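Local coordinates for protein predicted protease of the collagenase family (Methanopyrus kandleri, PDB 5D88) that is probably a peptidase of the U32 family, built as a TIM barrel and carrying a bound zinc ion, at residues Val53-Pro58 and Gln81-Phe86; Gly117-Asp122 and Val138-Ala143; Thr147-Trp152 and Arg179-Val184; Val164-Asn169 and Val190-Phe195; Arg196-Phe201 and Pro227-Val232. One frame throughout, in Å; residues are numbered along the deposited sequence.

Interaction 1 of 5, residues Val53-Pro58 and Gln81-Phe86; sequences VATLLP and QALMDF. With ACT (acetate ion), chain C.
The carboxylate of Asp-85 takes three hydrogen bonds from the loop 53-58. Its OD1 accepts two backbone N-H groups that arrive from the same face of the carboxylate plane: Ala-54 N, at 2.9 Å and well above that plane, and Thr-55 N, at 3.3 Å on the syn side and nearer to it. OD2 offers its syn lone pair to the Thr-55 hydroxyl, with OG1 and OD2 2.7 Å apart. CG of Asp-85 stands between the backbone N and the carbonyl carbon (chi1 66°), which swings both oxygens over to the loop. The loop 53-58 follows strand 43-47, and 81-86 runs off the end of strand 79-83, at the carboxyl-terminal end of a TIM barrel; a zinc ion bound by Cys-88 and His-209 lies about 8 Å from the side chain of Phe-86. With an alanine in place of Asp-85, two loop amides and the Thr-55 hydroxyl would probably be left without their acceptor. Apolar contacts run beside these bonds. Leu-83 CD2 lies 4.0 Å from Val-53 CG1, the two side chains crossing at about a right angle, and also touches Thr-55 CB. Beyond them, Leu-56 N donates to OXT of an acetate ion, probably from the crystallisation liquor, at 2.9 Å.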
# COMPACT_ATOMS: atom_id res chain seq x y z
N VAL A 53 5.70 -7.82 -9.84
CA VAL A 53 6.85 -7.25 -9.16
C VAL A 53 6.51 -5.81 -8.77
O VAL A 53 6.09 -5.02 -9.62
CB VAL A 53 8.11 -7.29 -10.04
CG1 VAL A 53 9.30 -6.67 -9.29
CG2 VAL A 53 8.43 -8.74 -10.44
N ALA A 54 6.67 -5.48 -7.48
CA ALA A 54 6.47 -4.12 -6.99
C ALA A 54 7.74 -3.29 -6.95
O ALA A 54 7.69 -2.06 -7.02
CB ALA A 54 5.87 -4.15 -5.58
N THR A 55 8.89 -3.94 -6.80
CA THR A 55 10.15 -3.21 -6.80
C THR A 55 10.29 -2.46 -8.12
O THR A 55 9.98 -3.00 -9.19
CB THR A 55 11.31 -4.19 -6.60
OG1 THR A 55 11.30 -4.68 -5.24
CG2 THR A 55 12.65 -3.54 -6.80
N LEU A 56 10.72 -1.21 -8.03
CA LEU A 56 10.77 -0.28 -9.17
C LEU A 56 12.14 -0.38 -9.84
O LEU A 56 13.15 0.08 -9.28
CB LEU A 56 10.49 1.14 -8.71
CG LEU A 56 9.16 1.39 -7.98
CD1 LEU A 56 9.00 2.83 -7.55
CD2 LEU A 56 7.97 0.96 -8.84
N LEU A 57 12.16 -0.91 -11.05
CA LEU A 57 13.38 -1.22 -11.76
C LEU A 57 13.48 -0.53 -13.10
O LEU A 57 12.46 -0.12 -13.67
CB LEU A 57 13.49 -2.73 -11.99
CG LEU A 57 13.47 -3.54 -10.71
CD1 LEU A 57 13.50 -5.02 -11.04
CD2 LEU A 57 14.63 -3.14 -9.79
N PRO A 58 14.70 -0.40 -13.65
CA PRO A 58 14.88 0.15 -15.01
C PRO A 58 14.39 -0.76 -16.11
O PRO A 58 14.10 -0.28 -17.22
CB PRO A 58 16.40 0.32 -15.12
CG PRO A 58 16.98 0.01 -13.83
CD PRO A 58 15.97 -0.70 -12.98
N GLN A 81 16.99 -16.58 -6.01
CA GLN A 81 15.67 -16.28 -5.50
C GLN A 81 14.87 -15.52 -6.55
O GLN A 81 15.40 -14.66 -7.25
CB GLN A 81 15.75 -15.48 -4.20
CG GLN A 81 16.34 -16.29 -3.06
CD GLN A 81 16.55 -15.50 -1.78
OE1 GLN A 81 16.51 -14.27 -1.76
NE2 GLN A 81 16.79 -16.22 -0.69
N ALA A 82 13.61 -15.91 -6.68
CA ALA A 82 12.66 -15.21 -7.52
C ALA A 82 12.10 -14.02 -6.77
O ALA A 82 11.66 -14.15 -5.62
CB ALA A 82 11.51 -16.15 -7.91
N LEU A 83 12.09 -12.86 -7.42
CA LEU A 83 11.45 -11.66 -6.89
C LEU A 83 10.04 -11.58 -7.47
O LEU A 83 9.86 -11.37 -8.67
CB LEU A 83 12.27 -10.41 -7.24
CG LEU A 83 11.75 -9.06 -6.74
CD1 LEU A 83 11.76 -9.00 -5.20
CD2 LEU A 83 12.59 -7.96 -7.32
N MET A 84 9.06 -11.76 -6.59
CA MET A 84 7.63 -11.78 -6.94
C MET A 84 6.92 -10.99 -5.85
O MET A 84 6.05 -11.49 -5.14
CB MET A 84 7.09 -13.20 -7.04
CG MET A 84 5.73 -13.26 -7.69
SD MET A 84 5.18 -14.95 -7.92
CE MET A 84 5.05 -15.41 -6.22
N ASP A 85 7.30 -9.72 -5.69
CA ASP A 85 6.93 -8.96 -4.50
C ASP A 85 5.84 -7.94 -4.76
O ASP A 85 5.79 -6.91 -4.10
CB ASP A 85 8.15 -8.29 -3.87
CG ASP A 85 8.77 -7.21 -4.73
OD1 ASP A 85 8.48 -7.09 -5.91
OD2 ASP A 85 9.59 -6.46 -4.18
N PHE A 86 4.92 -8.26 -5.67
CA PHE A 86 3.74 -7.43 -5.85
C PHE A 86 3.07 -7.10 -4.52
O PHE A 86 2.99 -7.94 -3.61
CB PHE A 86 2.73 -8.10 -6.79
CG PHE A 86 2.20 -9.43 -6.32
CD1 PHE A 86 1.14 -9.48 -5.43
CD2 PHE A 86 2.75 -10.61 -6.79
CE1 PHE A 86 0.63 -10.67 -5.03
CE2 PHE A 86 2.25 -11.83 -6.40
CZ PHE A 86 1.19 -11.87 -5.51
C ACT C . 12.31 0.07 -4.95
O ACT C . 12.52 0.14 -3.71
OXT ACT C . 11.15 -0.21 -5.31
CH3 ACT C . 13.40 0.35 -5.95

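Interaction 2 of 5, residues Gly117-Asp122 and Val138-Ala143. With ACT (acetate ion), chain C.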
# COMPACT_ATOMS: atom_id res chain seq x y z
N GLY A 117 14.53 -19.79 -3.27
CA GLY A 117 13.67 -19.00 -2.42
C GLY A 117 12.88 -18.02 -3.25
O GLY A 117 13.09 -17.86 -4.46
N VAL A 118 11.96 -17.34 -2.57
CA VAL A 118 11.05 -16.38 -3.20
C VAL A 118 10.95 -15.16 -2.31
O VAL A 118 10.77 -15.29 -1.09
CB VAL A 118 9.65 -16.97 -3.47
CG1 VAL A 118 8.90 -16.06 -4.42
CG2 VAL A 118 9.72 -18.37 -4.05
N VAL A 119 11.07 -13.98 -2.92
CA VAL A 119 10.97 -12.70 -2.24
C VAL A 119 9.59 -12.14 -2.56
O VAL A 119 9.29 -11.81 -3.71
CB VAL A 119 12.08 -11.74 -2.69
CG1 VAL A 119 12.00 -10.43 -1.90
CG2 VAL A 119 13.48 -12.38 -2.54
N VAL A 120 8.74 -12.03 -1.53
CA VAL A 120 7.35 -11.66 -1.70
C VAL A 120 6.99 -10.58 -0.69
O VAL A 120 7.66 -10.40 0.33
CB VAL A 120 6.41 -12.87 -1.52
CG1 VAL A 120 6.76 -13.95 -2.53
CG2 VAL A 120 6.48 -13.43 -0.10
N ALA A 121 5.90 -9.88 -0.96
CA ALA A 121 5.32 -8.94 -0.02
C ALA A 121 3.98 -9.37 0.55
O ALA A 121 3.68 -9.09 1.70
CB ALA A 121 5.15 -7.59 -0.68
N ASP A 122 3.14 -10.02 -0.25
CA ASP A 122 1.77 -10.28 0.13
C ASP A 122 1.74 -11.29 1.27
O ASP A 122 2.26 -12.40 1.11
CB ASP A 122 1.04 -10.78 -1.11
CG ASP A 122 -0.48 -10.95 -0.92
OD1 ASP A 122 -0.98 -11.01 0.20
OD2 ASP A 122 -1.18 -11.03 -1.95
N VAL A 138 11.23 -15.07 1.80
CA VAL A 138 11.84 -13.77 2.09
C VAL A 138 10.76 -12.71 1.95
O VAL A 138 10.13 -12.59 0.90
CB VAL A 138 13.00 -13.47 1.14
CG1 VAL A 138 13.66 -12.13 1.49
CG2 VAL A 138 14.01 -14.58 1.14
N VAL A 139 10.56 -11.91 3.00
CA VAL A 139 9.66 -10.77 2.91
C VAL A 139 10.42 -9.60 2.29
O VAL A 139 11.44 -9.14 2.83
CB VAL A 139 9.09 -10.40 4.28
CG1 VAL A 139 8.19 -9.17 4.14
CG2 VAL A 139 8.31 -11.57 4.87
N SER A 140 9.90 -9.10 1.18
CA SER A 140 10.50 -7.99 0.47
C SER A 140 10.43 -6.70 1.27
O SER A 140 9.52 -6.49 2.06
CB SER A 140 9.76 -7.77 -0.86
OG SER A 140 10.42 -6.78 -1.65
N HIS A 141 11.39 -5.81 1.01
CA HIS A 141 11.30 -4.46 1.52
C HIS A 141 10.04 -3.74 1.05
O HIS A 141 9.63 -2.78 1.69
CB HIS A 141 12.56 -3.67 1.12
CG HIS A 141 12.56 -3.23 -0.30
ND1 HIS A 141 12.87 -4.09 -1.33
CD2 HIS A 141 12.26 -2.04 -0.86
CE1 HIS A 141 12.74 -3.45 -2.48
NE2 HIS A 141 12.38 -2.20 -2.22
N THR A 142 9.39 -4.19 -0.04
CA THR A 142 8.17 -3.51 -0.46
C THR A 142 6.99 -3.76 0.48
O THR A 142 5.96 -3.09 0.35
CB THR A 142 7.77 -3.92 -1.86
OG1 THR A 142 7.53 -5.33 -1.87
CG2 THR A 142 8.89 -3.54 -2.87
N ALA A 143 7.11 -4.71 1.41
CA ALA A 143 6.10 -4.87 2.44
C ALA A 143 6.22 -3.84 3.56
O ALA A 143 5.34 -3.79 4.44
CB ALA A 143 6.18 -6.28 3.03
C ACT C . 12.31 0.07 -4.95
O ACT C . 12.52 0.14 -3.71
OXT ACT C . 11.15 -0.21 -5.31
CH3 ACT C . 13.40 0.35 -5.95
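Val-138 enters the contact beside Val-119, in a parallel pairing in which Val-138 N donates to Val-118 O at 2.9 Å. Val-138 O then accepts Val-120 N, also at 2.9 Å. On the same face of the sheet, CG2 of Val-119 packs against CB of Val-138 (3.9 Å). Val-139 points to the other face with Val-120, its CA-H directed at Val-120 O. Val-120 O also takes Ser-140 N at 2.7 Å. Ser-140 CB rests on Val-119 CG1 at 3.6 Å, so a glycine in place of Val-119 would probably open a gap between Val-138 and Ser-140. With OG anti to the backbone N (chi1 -173°), Ser-140 accepts Thr-142 N in an ST turn, while the strongest partner of that OG is Asp-85 OD2. His-141, further along, donates from NE2 to the acetate O at 2.8 Å. Thr-142 OG1 touches the methyl CB of Ala-121 at 3.5 Å, and Ala-143 CB meets that methyl too. Strands 117-120 and 136-139 are the two strands of a right-handed beta-alpha-beta crossover through helix 123-132, which covers Val-118 and Val-120; strands 79-83 and 161-163 flank the two, and Phe-202 of the second subunit packs on Ala-121 and Ala-143.

Interaction 3 of 5, residues Thr147-Trp152 and Arg179-Val184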
# COMPACT_ATOMS: atom_id res chain seq x y z
N THR A 147 8.68 -2.21 12.04
CA THR A 147 8.41 -2.27 13.46
C THR A 147 8.55 -3.71 13.93
O THR A 147 8.38 -4.65 13.15
CB THR A 147 7.00 -1.79 13.83
OG1 THR A 147 6.05 -2.66 13.23
CG2 THR A 147 6.74 -0.38 13.37
N PRO A 148 8.84 -3.91 15.22
CA PRO A 148 8.81 -5.28 15.76
C PRO A 148 7.48 -5.98 15.56
O PRO A 148 7.45 -7.18 15.28
CB PRO A 148 9.10 -5.06 17.24
CG PRO A 148 9.84 -3.77 17.30
CD PRO A 148 9.21 -2.92 16.25
N GLU A 149 6.37 -5.24 15.72
CA GLU A 149 5.04 -5.81 15.56
C GLU A 149 4.85 -6.38 14.16
O GLU A 149 4.38 -7.51 13.99
CB GLU A 149 3.97 -4.75 15.84
CG GLU A 149 3.86 -4.30 17.31
CD GLU A 149 5.03 -3.44 17.81
OE1 GLU A 149 5.64 -2.66 17.05
OE2 GLU A 149 5.33 -3.55 19.02
N LYS A 150 5.18 -5.59 13.14
CA LYS A 150 5.02 -6.05 11.76
C LYS A 150 5.92 -7.24 11.49
O LYS A 150 5.51 -8.21 10.83
CB LYS A 150 5.33 -4.92 10.78
CG LYS A 150 4.19 -3.95 10.65
CD LYS A 150 4.39 -2.97 9.49
CE LYS A 150 3.04 -2.31 9.14
NZ LYS A 150 3.11 -1.13 8.25
N ALA A 151 7.16 -7.20 11.97
CA ALA A 151 8.06 -8.32 11.78
C ALA A 151 7.49 -9.58 12.42
O ALA A 151 7.55 -10.67 11.83
CB ALA A 151 9.43 -8.00 12.37
N TRP A 152 6.95 -9.45 13.62
CA TRP A 152 6.46 -10.62 14.34
C TRP A 152 5.30 -11.29 13.60
O TRP A 152 5.21 -12.52 13.52
CB TRP A 152 6.05 -10.22 15.76
CG TRP A 152 5.63 -11.39 16.61
CD1 TRP A 152 6.45 -12.20 17.35
CD2 TRP A 152 4.31 -11.90 16.77
NE1 TRP A 152 5.71 -13.17 17.97
CE2 TRP A 152 4.40 -13.00 17.63
CE3 TRP A 152 3.06 -11.52 16.29
CZ2 TRP A 152 3.28 -13.74 18.02
CZ3 TRP A 152 1.95 -12.25 16.67
CH2 TRP A 152 2.07 -13.34 17.53
N ARG A 179 15.06 -7.45 16.28
CA ARG A 179 15.78 -8.67 16.66
C ARG A 179 15.31 -9.21 18.01
O ARG A 179 15.29 -10.43 18.21
CB ARG A 179 17.27 -8.40 16.75
CG ARG A 179 17.93 -8.29 15.45
CD ARG A 179 19.04 -9.29 15.34
NE ARG A 179 19.83 -9.00 14.15
CZ ARG A 179 19.87 -9.77 13.07
NH1 ARG A 179 19.20 -10.92 13.01
NH2 ARG A 179 20.61 -9.38 12.05
N GLU A 180 14.99 -8.32 18.95
CA GLU A 180 14.52 -8.78 20.25
C GLU A 180 13.22 -9.56 20.12
O GLU A 180 12.92 -10.44 20.93
CB GLU A 180 14.33 -7.60 21.20
CG GLU A 180 15.62 -6.93 21.69
CD GLU A 180 15.37 -5.55 22.32
OE1 GLU A 180 14.19 -5.26 22.62
OE2 GLU A 180 16.34 -4.76 22.51
N ARG A 181 12.45 -9.28 19.07
CA ARG A 181 11.10 -9.79 18.93
C ARG A 181 11.01 -11.05 18.08
O ARG A 181 10.16 -11.90 18.34
CB ARG A 181 10.21 -8.71 18.30
CG ARG A 181 8.74 -9.02 18.33
CD ARG A 181 8.16 -8.86 19.72
NE ARG A 181 6.86 -9.50 19.81
CZ ARG A 181 5.70 -8.93 19.47
NH1 ARG A 181 5.65 -7.68 19.03
NH2 ARG A 181 4.58 -9.63 19.59
N VAL A 182 11.87 -11.18 17.06
CA VAL A 182 11.75 -12.26 16.10
C VAL A 182 13.06 -13.02 16.01
O VAL A 182 14.12 -12.55 16.42
CB VAL A 182 11.34 -11.76 14.70
CG1 VAL A 182 9.97 -11.11 14.76
CG2 VAL A 182 12.36 -10.80 14.16
N SER A 183 12.97 -14.22 15.46
CA SER A 183 14.12 -15.10 15.31
C SER A 183 14.55 -15.28 13.87
O SER A 183 15.52 -16.00 13.61
CB SER A 183 13.79 -16.46 15.94
OG SER A 183 13.72 -16.33 17.34
N VAL A 184 13.86 -14.65 12.92
CA VAL A 184 14.18 -14.77 11.50
C VAL A 184 15.50 -14.08 11.19
O VAL A 184 16.02 -13.29 11.99
CB VAL A 184 13.08 -14.15 10.61
CG1 VAL A 184 11.79 -14.89 10.75
CG2 VAL A 184 12.91 -12.65 10.95
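Arg-181 sets out with CG anti to its own amide nitrogen (chi1 -169°) and then bends at chi2 (74°), folding its guanidinium over one face of the Trp-152 indole, whose CG is likewise anti to N. The two flat groups lie nearly parallel, planes 18° apart and centres 4.1 Å apart, in a stack that is also a cation-pi contact. It is offset: CZ stands over the five-membered ring, and NH2 of Arg-181 reaches CG and CD2 of Trp-152, each at 3.6 Å. Arg-181 NE lies 3.7 Å from Trp-152 CD1. At the indole edge, in plane, sits the carbonyl O of Arg-181. The aliphatic root of Arg-181 packs on Pro-148, its CB 4.0 Å from Pro-148 CB and its CG 3.8 Å from Pro-148 O. Deeper in, Val-182 sends CG1 against the backbone of helix 148-157, 3.6 Å from Trp-152 CA, and against Ala-151 CB at 4.0 Å. Ala-151 also touches Ile-162, which links the contact to strand 161-163. On another side of the helix, Lys-150 NZ bonds to Phe-195 O of the second subunit. Helix 148-157 opens with Thr-147 as N-cap, and its packing against helix 172-181 joins successive helices of the outer layer of a TIM barrel, away from the zinc site.

Interaction 4 of 5, residues Val164-Asn169 and Val190-Phe195. With ACT (acetate ion), chain C.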
# COMPACT_ATOMS: atom_id res chain seq x y z
N VAL A 164 14.01 -5.41 6.05
CA VAL A 164 13.42 -4.25 6.71
C VAL A 164 13.16 -3.15 5.69
O VAL A 164 13.79 -3.07 4.62
CB VAL A 164 14.32 -3.73 7.84
CG1 VAL A 164 14.56 -4.80 8.90
CG2 VAL A 164 15.64 -3.18 7.28
N ASP A 165 12.23 -2.27 6.03
CA ASP A 165 12.10 -1.06 5.24
C ASP A 165 13.44 -0.33 5.22
O ASP A 165 14.11 -0.22 6.26
CB ASP A 165 11.01 -0.14 5.78
CG ASP A 165 10.86 1.11 4.93
OD1 ASP A 165 10.16 1.06 3.90
OD2 ASP A 165 11.47 2.14 5.26
N PRO A 166 13.86 0.18 4.06
CA PRO A 166 15.20 0.79 3.96
C PRO A 166 15.44 1.96 4.91
O PRO A 166 16.61 2.30 5.18
CB PRO A 166 15.27 1.23 2.49
CG PRO A 166 14.40 0.33 1.80
CD PRO A 166 13.26 -0.01 2.73
N ALA A 167 14.39 2.58 5.44
CA ALA A 167 14.60 3.65 6.41
C ALA A 167 15.33 3.15 7.65
O ALA A 167 15.94 3.96 8.35
CB ALA A 167 13.27 4.29 6.82
N LEU A 168 15.33 1.85 7.90
CA LEU A 168 15.99 1.28 9.08
C LEU A 168 17.43 0.83 8.81
O LEU A 168 18.06 0.28 9.72
CB LEU A 168 15.19 0.08 9.59
CG LEU A 168 14.00 0.42 10.48
CD1 LEU A 168 12.97 1.23 9.73
CD2 LEU A 168 13.37 -0.85 11.01
N ASN A 169 17.95 1.07 7.61
CA ASN A 169 19.20 0.46 7.20
C ASN A 169 20.39 0.90 8.04
O ASN A 169 21.40 0.19 8.07
CB ASN A 169 19.49 0.80 5.74
CG ASN A 169 18.74 -0.07 4.79
OD1 ASN A 169 17.96 -0.94 5.20
ND2 ASN A 169 18.96 0.13 3.49
N VAL A 190 19.88 -2.36 -0.37
CA VAL A 190 20.68 -1.17 -0.66
C VAL A 190 20.33 -0.65 -2.05
O VAL A 190 20.43 -1.38 -3.04
CB VAL A 190 22.18 -1.49 -0.58
CG1 VAL A 190 23.01 -0.23 -0.85
CG2 VAL A 190 22.50 -2.12 0.79
N GLY A 191 19.98 0.63 -2.12
CA GLY A 191 19.52 1.21 -3.35
C GLY A 191 18.04 1.12 -3.51
O GLY A 191 17.53 1.21 -4.64
N ALA A 192 17.33 0.91 -2.41
CA ALA A 192 15.89 0.71 -2.41
C ALA A 192 15.19 1.94 -1.86
O ALA A 192 15.77 2.73 -1.12
CB ALA A 192 15.52 -0.51 -1.58
N ILE A 193 13.93 2.08 -2.21
CA ILE A 193 13.10 3.20 -1.79
C ILE A 193 12.44 2.85 -0.46
O ILE A 193 11.99 1.73 -0.26
CB ILE A 193 12.07 3.53 -2.87
CG1 ILE A 193 12.78 3.96 -4.16
CG2 ILE A 193 11.13 4.65 -2.43
CD1 ILE A 193 11.93 3.73 -5.34
N THR A 194 12.41 3.82 0.46
CA THR A 194 11.71 3.65 1.72
C THR A 194 10.24 4.00 1.58
O THR A 194 9.85 4.88 0.81
CB THR A 194 12.32 4.52 2.83
OG1 THR A 194 11.46 4.50 3.97
CG2 THR A 194 12.50 5.95 2.40
N PHE A 195 9.41 3.27 2.33
CA PHE A 195 7.99 3.58 2.39
C PHE A 195 7.72 4.97 2.96
O PHE A 195 6.60 5.47 2.81
CB PHE A 195 7.29 2.49 3.22
CG PHE A 195 5.85 2.37 2.93
CD1 PHE A 195 5.42 1.56 1.89
CD2 PHE A 195 4.92 3.04 3.70
CE1 PHE A 195 4.08 1.41 1.62
CE2 PHE A 195 3.56 2.92 3.42
CZ PHE A 195 3.15 2.10 2.37
C ACT C . 12.31 0.07 -4.95
O ACT C . 12.52 0.14 -3.71
OXT ACT C . 11.15 -0.21 -5.31
CH3 ACT C . 13.40 0.35 -5.95
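The carboxylate of Asp-165 is met from above its plane and through both syn lone pairs, and stands almost square to the ring of Phe-195, their planes 81° apart. From above its plane, 45° out, comes Ala-167 N, 3.0 Å from OD2 of Asp-165; this closes an Asx turn at the start of the 3-10 turn after barrel strand 161-163. Both syn lone pairs are taken: OD1 of Asp-165 accepts Phe-195 N at 2.8 Å in a nearly straight bond, and OD2 accepts the hydroxyl of Thr-194, OG1 to OD2 2.7 Å. The carboxylate thus spans the backbone and side chain of two successive residues. It gets there because CG lies anti to the backbone N (chi1 -179°), while Thr-194 turns OG1 the same way to face it. Thr-194 OG1 also bonds with Arg-196 N. Beside the polar group, the Pro-166 ring sits on the segment 190-195: its CG is 3.5 Å from Ile-193 O and 3.7 Å from Ala-192 CB. Ala-167 CB adds a contact with Thr-194 OG1. The Phe-195 ring leads away from Asp-165, meeting Phe-201 of its own chain and Phe-195 of the second subunit. The short, weakly bonded strand 192-193 pairs antiparallel with strand 233-234, and on it Ile-193 N donates to O of the acetate ion at 2.8 Å.

Interaction 5 of 5, residues Arg196-Phe201 and Pro227-Val232; sequences RDPVAF and PMRERV
An Asx turn just ahead of helix 200-213 carries this contact, with Asp-197 as its acceptor and Arg-229 as its ionic partner. Asp-197 OD1 takes three donors. Val-199 N closes the turn from the anti side, 3.1 Å from Asp-197 OD1, while Arg-229 grips the same oxygen side-on with two nitrogens. Arg-229 NE reaches the syn lone pair of Asp-197 OD1 at 3.0 Å, and NH2 reaches OD1 at 2.9 Å from above the carboxylate plane. Relative to the arginine, OD1 lies close to the guanidinium plane, although the two flat groups are steeply inclined, 71° apart. OD2 of Asp-197 accepts Val-232 N through its anti lone pair at 2.8 Å and a weak bond from NE. With CG anti to the backbone N (chi1 178°), Asp-197 extends both oxygens into the loop 227-232. Arg-231 lays its CG over one face of the Arg-229 guanidinium, and each arginine has a salt bridge to Glu-203, so the carboxylates of Asp-197 and Glu-203 probably offset the charge of the neighbouring arginines. Apolar contacts border the ion pair: Pro-198 CG lies 4.1 Å from Arg-229 CG, and Val-199 CG1 equally far from Met-228 SD. His-153 of the second subunit packs on Pro-198, and Pro-123 of that subunit on Met-228. The contact thus ties an Asx turn, leading into the helix N-cap at Val-199, to the loop before strand 233-234, within the subunit interface.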
# COMPACT_ATOMS: atom_id res chain seq x y z
N ARG A 196 8.73 5.61 3.57
CA ARG A 196 8.60 7.01 3.96
C ARG A 196 8.46 7.94 2.76
O ARG A 196 8.04 9.09 2.94
CB ARG A 196 9.81 7.42 4.80
CG ARG A 196 9.78 6.78 6.18
CD ARG A 196 10.89 7.21 7.05
NE ARG A 196 10.81 6.46 8.30
CZ ARG A 196 11.69 6.56 9.31
NH1 ARG A 196 12.74 7.36 9.22
NH2 ARG A 196 11.51 5.82 10.40
N ASP A 197 8.83 7.47 1.57
CA ASP A 197 8.62 8.22 0.35
C ASP A 197 7.13 8.51 0.20
O ASP A 197 6.30 7.60 0.33
CB ASP A 197 9.15 7.41 -0.85
CG ASP A 197 8.93 8.06 -2.20
OD1 ASP A 197 7.79 8.07 -2.69
OD2 ASP A 197 9.92 8.53 -2.80
N PRO A 198 6.74 9.73 -0.13
CA PRO A 198 5.31 10.07 -0.07
C PRO A 198 4.39 9.26 -1.00
O PRO A 198 3.22 9.06 -0.67
CB PRO A 198 5.30 11.55 -0.45
CG PRO A 198 6.59 11.76 -1.26
CD PRO A 198 7.58 10.89 -0.52
N VAL A 199 4.86 8.79 -2.15
CA VAL A 199 3.97 8.15 -3.12
C VAL A 199 4.41 6.74 -3.49
O VAL A 199 3.74 6.10 -4.30
CB VAL A 199 3.78 9.02 -4.38
CG1 VAL A 199 3.44 10.46 -4.00
CG2 VAL A 199 4.96 9.00 -5.22
N ALA A 200 5.47 6.21 -2.86
CA ALA A 200 5.99 4.90 -3.27
C ALA A 200 4.93 3.81 -3.18
O ALA A 200 4.87 2.94 -4.05
CB ALA A 200 7.21 4.54 -2.43
N PHE A 201 4.13 3.80 -2.11
CA PHE A 201 3.02 2.86 -1.92
C PHE A 201 2.18 2.73 -3.19
O PHE A 201 1.92 1.63 -3.70
CB PHE A 201 2.28 3.43 -0.69
CG PHE A 201 0.92 2.93 -0.39
CD1 PHE A 201 0.46 1.69 -0.72
CD2 PHE A 201 0.13 3.73 0.44
CE1 PHE A 201 -0.85 1.29 -0.32
CE2 PHE A 201 -1.12 3.37 0.84
CZ PHE A 201 -1.62 2.13 0.46
N PRO A 227 6.61 12.23 -12.33
CA PRO A 227 6.94 13.66 -12.16
C PRO A 227 6.69 14.22 -10.76
O PRO A 227 7.00 15.40 -10.53
CB PRO A 227 6.03 14.35 -13.17
CG PRO A 227 4.96 13.40 -13.48
CD PRO A 227 5.43 12.03 -13.18
N MET A 228 6.15 13.43 -9.84
CA MET A 228 5.67 13.99 -8.57
C MET A 228 6.78 14.33 -7.58
O MET A 228 6.60 15.28 -6.80
CB MET A 228 4.70 13.02 -7.91
CG MET A 228 3.36 12.99 -8.55
SD MET A 228 2.21 12.00 -7.56
CE MET A 228 0.77 12.05 -8.61
N ARG A 229 7.89 13.60 -7.54
CA ARG A 229 8.88 13.88 -6.51
C ARG A 229 10.21 13.22 -6.87
O ARG A 229 10.31 12.43 -7.81
CB ARG A 229 8.42 13.39 -5.13
CG ARG A 229 8.69 11.91 -4.82
CD ARG A 229 7.98 11.00 -5.74
NE ARG A 229 8.01 9.60 -5.28
CZ ARG A 229 7.76 8.54 -6.05
NH1 ARG A 229 7.50 8.70 -7.35
NH2 ARG A 229 7.78 7.33 -5.54
N GLU A 230 11.22 13.56 -6.07
CA GLU A 230 12.50 12.86 -6.04
C GLU A 230 12.36 11.68 -5.10
O GLU A 230 12.11 11.85 -3.90
CB GLU A 230 13.62 13.80 -5.57
CG GLU A 230 15.04 13.20 -5.59
CD GLU A 230 15.58 12.93 -7.01
OE1 GLU A 230 15.04 13.52 -7.98
OE2 GLU A 230 16.54 12.14 -7.15
N ARG A 231 12.48 10.47 -5.65
CA ARG A 231 12.25 9.28 -4.85
C ARG A 231 13.23 9.20 -3.68
O ARG A 231 14.41 9.53 -3.80
CB ARG A 231 12.36 8.04 -5.73
CG ARG A 231 11.21 7.93 -6.73
CD ARG A 231 11.10 6.54 -7.36
NE ARG A 231 10.10 6.54 -8.43
CZ ARG A 231 10.33 7.03 -9.63
NH1 ARG A 231 11.53 7.51 -9.91
NH2 ARG A 231 9.39 7.05 -10.54
N VAL A 232 12.74 8.72 -2.53
CA VAL A 232 13.57 8.65 -1.32
C VAL A 232 14.28 7.30 -1.35
O VAL A 232 13.81 6.31 -0.76
CB VAL A 232 12.75 8.87 -0.05
CG1 VAL A 232 13.67 8.94 1.18
CG2 VAL A 232 11.93 10.18 -0.17

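Overall arrangement
Interactions 1, 2 and 4 converge on one acetate ion, bonded by Leu-56 N, His-141 NE2 and Ile-193 N and also by Arg-204, at the carboxyl-terminal end of the barrel. Interactions 1 and 2 lie 9 Å apart between centres and join directly, with Asp-85 OD2 2.7 Å from Ser-140 OG and strands 79-83 and 117-120 adjacent in the sheet. Interactions 4 and 5 meet where Thr-194 N and Val-232 O come within 3.1 Å. Interaction 3 lies on the outer helices, touching none of the others; its nearest atoms are about 5 Å from interaction 4, with which its segments alternate along the chain. The zinc ion is nearest interaction 1, and about 12 Å from the Ala-121 side chain of interaction 2.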